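PDB 4W88: xyloglucan-specific endo-beta-1,4-glucanase from Uncultured bacterium, which cleaves internal beta-1,4-glucosidic linkages in the backbone of xyloglucan, a plant cell-wall polysaccharide, as a glycoside hydrolase of family 5. Local coordinates for residues D1-L9 and D262-T270; L110-C121 and A165-A176. The protein carries 1 engineered substitution. All blocks are in the same frame, centred on the assembly; numbering follows the deposited sequence.

The chain folds into an eight-stranded parallel beta/alpha (TIM) barrel, and the two contacts lie at its two ends. Contact 1 sets the N-terminal helix 3-9 against the loop and strand start at 262-270, joining the beginning of the chain to the seventh barrel strand at the N-terminal end of the strands. Contact 2 pairs two consecutive outer helices, 117-134 and 164-182, near the other end, where glycan is bound. Along the sequence contact 2 is nested inside the loop closed by contact 1. Their centres are 25 Å apart and their nearest atoms about 11 Å; they do not touch, but each is also bonded to the connection before strand 218-223.

Contact 1: D1-L9 and D262-T270; sequences DRSRVFDIL and DKGIPVVIT
Asp1 OD1 takes two donors from Ser3, OG at 2.7 Å and the backbone N at 3.0 Å, the latter closing an Asx turn around Arg2, the N-cap residue of helix 3-9, whose side chain touches residues 264-266. Helix 3-9 lies against the turn that leads into strand 267-272 of the TIM barrel. Two plain van der Waals contacts meet the carbonyl oxygen of Gly264 there: Arg2 CD lies 3.4 Å and Phe6 CE2 3.3 Å from Gly264 O, which sits at the edge of the phenyl ring near its plane. Gly264, with its positive phi, closes the preceding helix 246-261 in a Schellman motif. Arg2 runs extended from CG to NE alongside Ile265, whose CD1 is 3.6 Å from Arg2 NE. Its guanidinium reaches past this contact to donate to the carbonyl oxygens of Pro213 and Asp215, just ahead of strand 218-223. With an alanine here, those two carbonyls would probably lose their charged donor and Ile265 the aliphatic chain beside it. Pro266 is the centre of the apolar part. Its CG stands over one face of the Phe6 ring in a CH-pi contact, 3.8 Å from the ring centroid and 16° off the normal. Phe6 CG is anti to the carbonyl carbon (chi1 -74°), which swings the ring across the proline. Val5 meets the proline ring at about a right angle, CG1 lying 3.6 Å from Pro266 CG. One turn later the helix reaches the strand itself, where both methyls of Leu9, CD1 and CD2, straddle Val268 CG2 at 3.8 Å each.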
# COMPACT_ATOMS: atom_id res chain seq x y z
N ASP A 1 -11.08 20.11 -9.73
CA ASP A 1 -11.97 19.59 -8.68
C ASP A 1 -11.70 18.09 -8.52
O ASP A 1 -12.10 17.27 -9.36
CB ASP A 1 -13.43 19.83 -9.03
CG ASP A 1 -14.36 19.47 -7.90
OD1 ASP A 1 -13.86 19.05 -6.85
OD2 ASP A 1 -15.60 19.59 -8.02
N ARG A 2 -11.02 17.76 -7.45
CA ARG A 2 -10.76 16.36 -7.06
C ARG A 2 -11.62 15.90 -5.88
O ARG A 2 -11.33 14.90 -5.21
CB ARG A 2 -9.31 16.25 -6.71
CG ARG A 2 -8.42 16.58 -7.90
CD ARG A 2 -6.97 16.66 -7.50
NE ARG A 2 -6.18 17.10 -8.65
CZ ARG A 2 -5.76 16.30 -9.64
NH1 ARG A 2 -6.07 15.03 -9.68
NH2 ARG A 2 -5.07 16.82 -10.64
N SER A 3 -12.72 16.57 -5.65
CA SER A 3 -13.44 16.34 -4.42
C SER A 3 -14.13 14.95 -4.38
O SER A 3 -14.36 14.43 -3.31
CB SER A 3 -14.41 17.48 -4.19
OG SER A 3 -15.32 17.47 -5.22
N ARG A 4 -14.47 14.36 -5.53
CA ARG A 4 -14.94 12.96 -5.52
C ARG A 4 -14.02 11.97 -4.81
O ARG A 4 -14.45 11.13 -4.03
CB ARG A 4 -15.14 12.47 -6.94
CG ARG A 4 -15.74 11.11 -7.00
CD ARG A 4 -16.48 10.86 -8.30
NE ARG A 4 -16.84 9.45 -8.37
CZ ARG A 4 -16.00 8.50 -8.76
NH1 ARG A 4 -14.77 8.82 -9.00
NH2 ARG A 4 -16.35 7.22 -8.74
N VAL A 5 -12.72 12.12 -5.05
CA VAL A 5 -11.74 11.23 -4.43
C VAL A 5 -11.71 11.50 -2.90
O VAL A 5 -11.76 10.58 -2.11
CB VAL A 5 -10.33 11.42 -4.97
CG1 VAL A 5 -9.35 10.52 -4.22
CG2 VAL A 5 -10.29 11.13 -6.46
N PHE A 6 -11.71 12.75 -2.51
CA PHE A 6 -11.77 13.11 -1.07
C PHE A 6 -13.03 12.55 -0.42
O PHE A 6 -12.96 11.98 0.68
CB PHE A 6 -11.67 14.62 -0.87
CG PHE A 6 -10.29 15.19 -1.09
CD1 PHE A 6 -9.25 14.95 -0.23
CD2 PHE A 6 -10.04 16.05 -2.16
CE1 PHE A 6 -8.00 15.51 -0.43
CE2 PHE A 6 -8.78 16.59 -2.38
CZ PHE A 6 -7.76 16.37 -1.49
N ASP A 7 -14.16 12.61 -1.11
CA ASP A 7 -15.38 12.06 -0.53
C ASP A 7 -15.33 10.59 -0.32
O ASP A 7 -15.70 10.13 0.74
CB ASP A 7 -16.59 12.36 -1.40
CG ASP A 7 -16.93 13.79 -1.36
OD1 ASP A 7 -16.44 14.62 -0.52
OD2 ASP A 7 -17.85 14.12 -2.16
N ILE A 8 -14.82 9.87 -1.32
CA ILE A 8 -14.66 8.42 -1.16
C ILE A 8 -13.76 8.09 0.02
O ILE A 8 -14.15 7.32 0.89
CB ILE A 8 -14.15 7.77 -2.46
CG1 ILE A 8 -15.26 7.81 -3.51
CG2 ILE A 8 -13.73 6.35 -2.23
CD1 ILE A 8 -14.80 7.55 -4.92
N LEU A 9 -12.56 8.69 0.06
CA LEU A 9 -11.61 8.38 1.13
C LEU A 9 -12.17 8.75 2.52
O LEU A 9 -11.78 8.11 3.49
CB LEU A 9 -10.31 9.12 0.89
CG LEU A 9 -9.53 8.69 -0.36
CD1 LEU A 9 -8.38 9.64 -0.66
CD2 LEU A 9 -9.01 7.24 -0.21
N ASP A 262 -1.92 20.71 0.49
CA ASP A 262 -2.29 22.15 0.35
C ASP A 262 -2.46 22.62 -1.11
O ASP A 262 -2.87 23.71 -1.39
CB ASP A 262 -1.32 23.02 1.10
CG ASP A 262 -1.39 22.85 2.63
OD1 ASP A 262 -2.36 22.26 3.22
OD2 ASP A 262 -0.43 23.32 3.25
N LYS A 263 -2.15 21.71 -2.02
CA LYS A 263 -2.50 21.90 -3.37
C LYS A 263 -3.75 21.15 -3.76
O LYS A 263 -4.12 21.12 -4.94
CB LYS A 263 -1.36 21.41 -4.26
CG LYS A 263 -0.02 22.11 -4.12
CD LYS A 263 0.81 21.63 -5.32
CE LYS A 263 2.23 22.12 -5.35
NZ LYS A 263 2.27 23.60 -5.41
N GLY A 264 -4.45 20.57 -2.80
CA GLY A 264 -5.71 19.87 -3.08
C GLY A 264 -5.61 18.50 -3.74
O GLY A 264 -6.54 18.05 -4.38
N ILE A 265 -4.46 17.86 -3.58
CA ILE A 265 -4.20 16.56 -4.18
C ILE A 265 -4.43 15.48 -3.09
O ILE A 265 -3.82 15.56 -1.99
CB ILE A 265 -2.74 16.44 -4.72
CG1 ILE A 265 -2.28 17.56 -5.68
CG2 ILE A 265 -2.57 15.06 -5.36
CD1 ILE A 265 -3.21 17.78 -6.81
N PRO A 266 -5.33 14.50 -3.34
CA PRO A 266 -5.55 13.46 -2.37
C PRO A 266 -4.28 12.65 -2.08
O PRO A 266 -3.57 12.26 -3.00
CB PRO A 266 -6.64 12.57 -3.04
CG PRO A 266 -7.41 13.51 -3.86
CD PRO A 266 -6.33 14.42 -4.42
N VAL A 267 -4.04 12.42 -0.78
CA VAL A 267 -2.95 11.60 -0.31
C VAL A 267 -3.46 10.48 0.57
O VAL A 267 -4.36 10.69 1.41
CB VAL A 267 -1.93 12.44 0.50
CG1 VAL A 267 -0.81 11.57 1.04
CG2 VAL A 267 -1.36 13.44 -0.43
N VAL A 268 -2.89 9.30 0.36
CA VAL A 268 -3.21 8.10 1.12
C VAL A 268 -1.89 7.46 1.59
O VAL A 268 -0.96 7.23 0.80
CB VAL A 268 -4.02 7.01 0.30
CG1 VAL A 268 -4.44 5.92 1.31
CG2 VAL A 268 -5.23 7.58 -0.32
N ILE A 269 -1.76 7.21 2.89
CA ILE A 269 -0.62 6.45 3.44
C ILE A 269 -0.94 4.94 3.35
O ILE A 269 -1.62 4.41 4.23
CB ILE A 269 -0.24 6.88 4.86
CG1 ILE A 269 -0.04 8.41 4.94
CG2 ILE A 269 0.94 6.09 5.29
CD1 ILE A 269 1.03 8.98 4.04
N THR A 270 -0.42 4.25 2.33
CA THR A 270 -0.83 2.91 2.09
C THR A 270 -0.10 1.88 2.90
O THR A 270 -0.52 0.70 2.92
CB THR A 270 -0.88 2.56 0.57
OG1 THR A 270 0.43 2.72 -0.02
CG2 THR A 270 -1.90 3.46 -0.14

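Contact 2: L110-C121 and A165-A176; sequences LKTDPNNEAALC and AERKLINAMNKA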
# COMPACT_ATOMS: atom_id res chain seq x y z
N LEU A 110 10.36 -5.22 -12.31
CA LEU A 110 10.14 -3.80 -12.05
C LEU A 110 11.38 -3.19 -11.38
O LEU A 110 11.42 -2.98 -10.16
CB LEU A 110 8.86 -3.53 -11.27
CG LEU A 110 8.19 -2.18 -11.54
CD1 LEU A 110 6.88 -2.05 -10.75
CD2 LEU A 110 9.06 -0.99 -11.20
N LYS A 111 12.42 -3.01 -12.18
CA LYS A 111 13.71 -2.45 -11.77
C LYS A 111 13.84 -1.15 -12.55
O LYS A 111 13.82 -1.18 -13.80
CB LYS A 111 14.83 -3.40 -12.11
CG LYS A 111 14.56 -4.79 -11.63
CD LYS A 111 15.37 -5.16 -10.49
CE LYS A 111 15.24 -6.59 -10.05
NZ LYS A 111 15.72 -6.73 -8.63
N THR A 112 13.93 -0.01 -11.85
CA THR A 112 13.76 1.31 -12.49
C THR A 112 15.01 1.83 -13.21
O THR A 112 15.60 2.79 -12.80
CB THR A 112 13.29 2.34 -11.44
OG1 THR A 112 14.15 2.29 -10.33
CG2 THR A 112 11.88 2.03 -11.05
N ASP A 113 15.42 1.13 -14.25
CA ASP A 113 16.47 1.58 -15.12
C ASP A 113 15.86 2.47 -16.17
O ASP A 113 15.06 2.04 -16.99
CB ASP A 113 17.17 0.38 -15.73
CG ASP A 113 18.24 0.75 -16.72
OD1 ASP A 113 18.43 1.97 -17.06
OD2 ASP A 113 18.87 -0.21 -17.16
N PRO A 114 16.25 3.75 -16.18
CA PRO A 114 15.61 4.67 -17.15
C PRO A 114 15.83 4.26 -18.62
O PRO A 114 15.03 4.57 -19.49
CB PRO A 114 16.32 6.01 -16.86
CG PRO A 114 16.68 5.90 -15.43
CD PRO A 114 17.15 4.49 -15.28
N ASN A 115 16.87 3.50 -18.88
CA ASN A 115 17.11 3.03 -20.24
C ASN A 115 16.18 1.96 -20.67
O ASN A 115 16.18 1.64 -21.85
CB ASN A 115 18.52 2.53 -20.41
CG ASN A 115 19.52 3.62 -20.22
OD1 ASN A 115 19.28 4.80 -20.54
ND2 ASN A 115 20.62 3.26 -19.67
N ASN A 116 15.41 1.41 -19.75
CA ASN A 116 14.48 0.34 -20.06
C ASN A 116 13.03 0.78 -19.97
O ASN A 116 12.14 -0.05 -19.69
CB ASN A 116 14.71 -0.82 -19.12
CG ASN A 116 14.15 -2.08 -19.61
OD1 ASN A 116 14.05 -2.33 -20.85
ND2 ASN A 116 13.79 -2.96 -18.64
N GLU A 117 12.79 2.07 -20.22
CA GLU A 117 11.46 2.63 -19.96
C GLU A 117 10.35 1.91 -20.75
O GLU A 117 9.28 1.60 -20.17
CB GLU A 117 11.46 4.10 -20.25
CG GLU A 117 10.11 4.76 -20.16
CD GLU A 117 10.17 6.25 -20.33
OE1 GLU A 117 9.33 6.77 -20.97
OE2 GLU A 117 10.99 6.93 -19.76
N ALA A 118 10.57 1.65 -22.03
CA ALA A 118 9.51 1.10 -22.83
C ALA A 118 9.08 -0.24 -22.30
O ALA A 118 7.89 -0.46 -22.13
CB ALA A 118 9.94 1.00 -24.32
N ALA A 119 10.01 -1.17 -22.07
CA ALA A 119 9.68 -2.48 -21.58
C ALA A 119 8.96 -2.41 -20.25
O ALA A 119 8.04 -3.21 -20.00
CB ALA A 119 10.93 -3.34 -21.41
N LEU A 120 9.39 -1.50 -19.39
CA LEU A 120 8.75 -1.30 -18.06
C LEU A 120 7.31 -0.80 -18.14
O LEU A 120 6.38 -1.40 -17.53
CB LEU A 120 9.54 -0.34 -17.17
CG LEU A 120 10.91 -0.91 -16.74
CD1 LEU A 120 11.83 0.18 -16.21
CD2 LEU A 120 10.86 -2.05 -15.71
N CYS A 121 7.11 0.24 -18.94
CA CYS A 121 5.81 0.77 -19.14
C CYS A 121 4.84 -0.25 -19.75
O CYS A 121 3.65 -0.30 -19.36
CB CYS A 121 5.86 2.04 -20.03
SG CYS A 121 6.38 3.49 -19.13
N ALA A 165 16.70 10.94 -12.90
CA ALA A 165 16.22 10.18 -14.08
C ALA A 165 15.18 9.09 -13.70
O ALA A 165 14.23 8.82 -14.42
CB ALA A 165 17.39 9.58 -14.85
N GLU A 166 15.41 8.46 -12.56
CA GLU A 166 14.49 7.45 -12.06
C GLU A 166 13.13 8.07 -11.75
O GLU A 166 12.08 7.47 -11.99
CB GLU A 166 15.06 6.76 -10.84
CG GLU A 166 16.10 5.67 -11.13
CD GLU A 166 16.65 5.05 -9.87
OE1 GLU A 166 17.21 5.85 -9.06
OE2 GLU A 166 16.45 3.82 -9.66
N ARG A 167 13.13 9.25 -11.14
CA ARG A 167 11.90 9.90 -10.83
C ARG A 167 11.13 10.30 -12.10
O ARG A 167 9.91 10.22 -12.08
CB ARG A 167 12.11 11.07 -9.89
CG ARG A 167 12.57 10.61 -8.53
CD ARG A 167 12.53 11.72 -7.52
NE ARG A 167 13.49 12.77 -7.74
CZ ARG A 167 14.74 12.82 -7.25
NH1 ARG A 167 15.24 11.85 -6.56
NH2 ARG A 167 15.49 13.88 -7.51
N LYS A 168 11.82 10.71 -13.18
CA LYS A 168 11.17 10.89 -14.49
C LYS A 168 10.49 9.59 -14.97
O LYS A 168 9.36 9.63 -15.48
CB LYS A 168 12.09 11.51 -15.60
CG LYS A 168 12.68 12.90 -15.35
CD LYS A 168 13.39 13.48 -16.62
CE LYS A 168 14.86 13.03 -16.77
NZ LYS A 168 15.92 13.87 -16.09
N LEU A 169 11.19 8.45 -14.83
CA LEU A 169 10.66 7.15 -15.21
C LEU A 169 9.42 6.82 -14.38
O LEU A 169 8.44 6.30 -14.92
CB LEU A 169 11.73 6.07 -15.04
CG LEU A 169 11.30 4.62 -15.17
CD1 LEU A 169 10.77 4.34 -16.60
CD2 LEU A 169 12.43 3.67 -14.87
N ILE A 170 9.44 7.14 -13.09
CA ILE A 170 8.26 6.87 -12.23
C ILE A 170 7.06 7.64 -12.77
O ILE A 170 5.95 7.11 -12.90
CB ILE A 170 8.50 7.25 -10.79
CG1 ILE A 170 9.54 6.26 -10.20
CG2 ILE A 170 7.16 7.19 -10.02
CD1 ILE A 170 9.29 4.75 -10.26
N ASN A 171 7.30 8.90 -13.14
CA ASN A 171 6.20 9.67 -13.73
C ASN A 171 5.60 9.02 -15.02
O ASN A 171 4.37 9.00 -15.18
CB ASN A 171 6.54 11.16 -14.01
CG ASN A 171 6.85 11.92 -12.75
OD1 ASN A 171 6.29 11.67 -11.68
ND2 ASN A 171 7.80 12.83 -12.86
N ALA A 172 6.48 8.52 -15.89
CA ALA A 172 6.05 7.83 -17.09
C ALA A 172 5.26 6.55 -16.75
O ALA A 172 4.25 6.27 -17.33
CB ALA A 172 7.25 7.48 -17.95
N MSE A 173 5.71 5.84 -15.74
CA MSE A 173 5.08 4.57 -15.34
C MSE A 173 3.70 4.86 -14.74
O MSE A 173 2.75 4.13 -15.00
CB MSE A 173 5.97 3.71 -14.38
CG MSE A 173 7.18 3.22 -15.18
SE MSE A 173 8.33 2.07 -14.08
CE MSE A 173 7.29 0.40 -14.21
N ASN A 174 3.60 5.88 -13.89
CA ASN A 174 2.29 6.29 -13.29
C ASN A 174 1.29 6.55 -14.45
O ASN A 174 0.12 6.16 -14.39
CB ASN A 174 2.42 7.53 -12.39
CG ASN A 174 2.98 7.21 -11.02
OD1 ASN A 174 2.84 6.07 -10.50
ND2 ASN A 174 3.62 8.20 -10.41
N LYS A 175 1.75 7.27 -15.49
CA LYS A 175 0.89 7.59 -16.64
C LYS A 175 0.47 6.37 -17.38
O LYS A 175 -0.67 6.28 -17.84
CB LYS A 175 1.54 8.55 -17.68
CG LYS A 175 1.97 9.80 -17.14
CD LYS A 175 2.15 10.85 -18.23
CE LYS A 175 3.38 11.64 -17.85
NZ LYS A 175 3.54 12.92 -18.57
N ALA A 176 1.37 5.41 -17.50
CA ALA A 176 1.10 4.19 -18.25
C ALA A 176 -0.01 3.39 -17.56
O ALA A 176 -0.88 2.81 -18.17
CB ALA A 176 2.33 3.37 -18.37
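Pro114 and Leu169, with CA atoms 5.9 Å apart, mark the upstream meeting point of the two segments, and Cys121 and Met173 the downstream one. The short segments 117-121 and 165-176 run in broadly the same direction, their axes crossing at -36° with a closest approach of 9.9 Å. The connection before helix 117-121 includes an inverse gamma turn centred on Thr112 and an Asx turn at Asp113, and it lies against the start of the longer helix. Here Thr112 OG1 donates to Glu166 OE2 over 2.8 Å, meeting the carboxylate on its anti side and 31° out of its plane. The same OE2 also bonds Tyr198 OH, while OE1 takes the backbone N-H of Thr163, so this buried carboxylate is held at both oxygens.

Leu169 is the main wedge. On one branch Leu169 CD2 lies 3.6 Å from Thr112 C and also touches Leu120 CD1. On the other, Leu169 CD1 slides past the extended chain of Glu117, 3.6 Å from Glu117 CG. Pro114 CG rests on Ala165 CB nearby. Further along, Met173, a selenomethionine, bends at its last torsion (chi3 80°), which brings CE to 3.8 Å from Leu120 CB and tip to tip with Leu110 CD2. At the far end Cys121 CB lies 4.1 Å from Ala176 CB, and Cys121 SG lies against Met173 CG.

The two helices are successive outer helices of the barrel, with strand 142-145 between them in sequence; on its other side helix 164-182 is tied by Asn174 to the carbonyl of Cys196, in the next strand, 193-196, and by Asn171 to the segment 209-211 that follows helix 204-208.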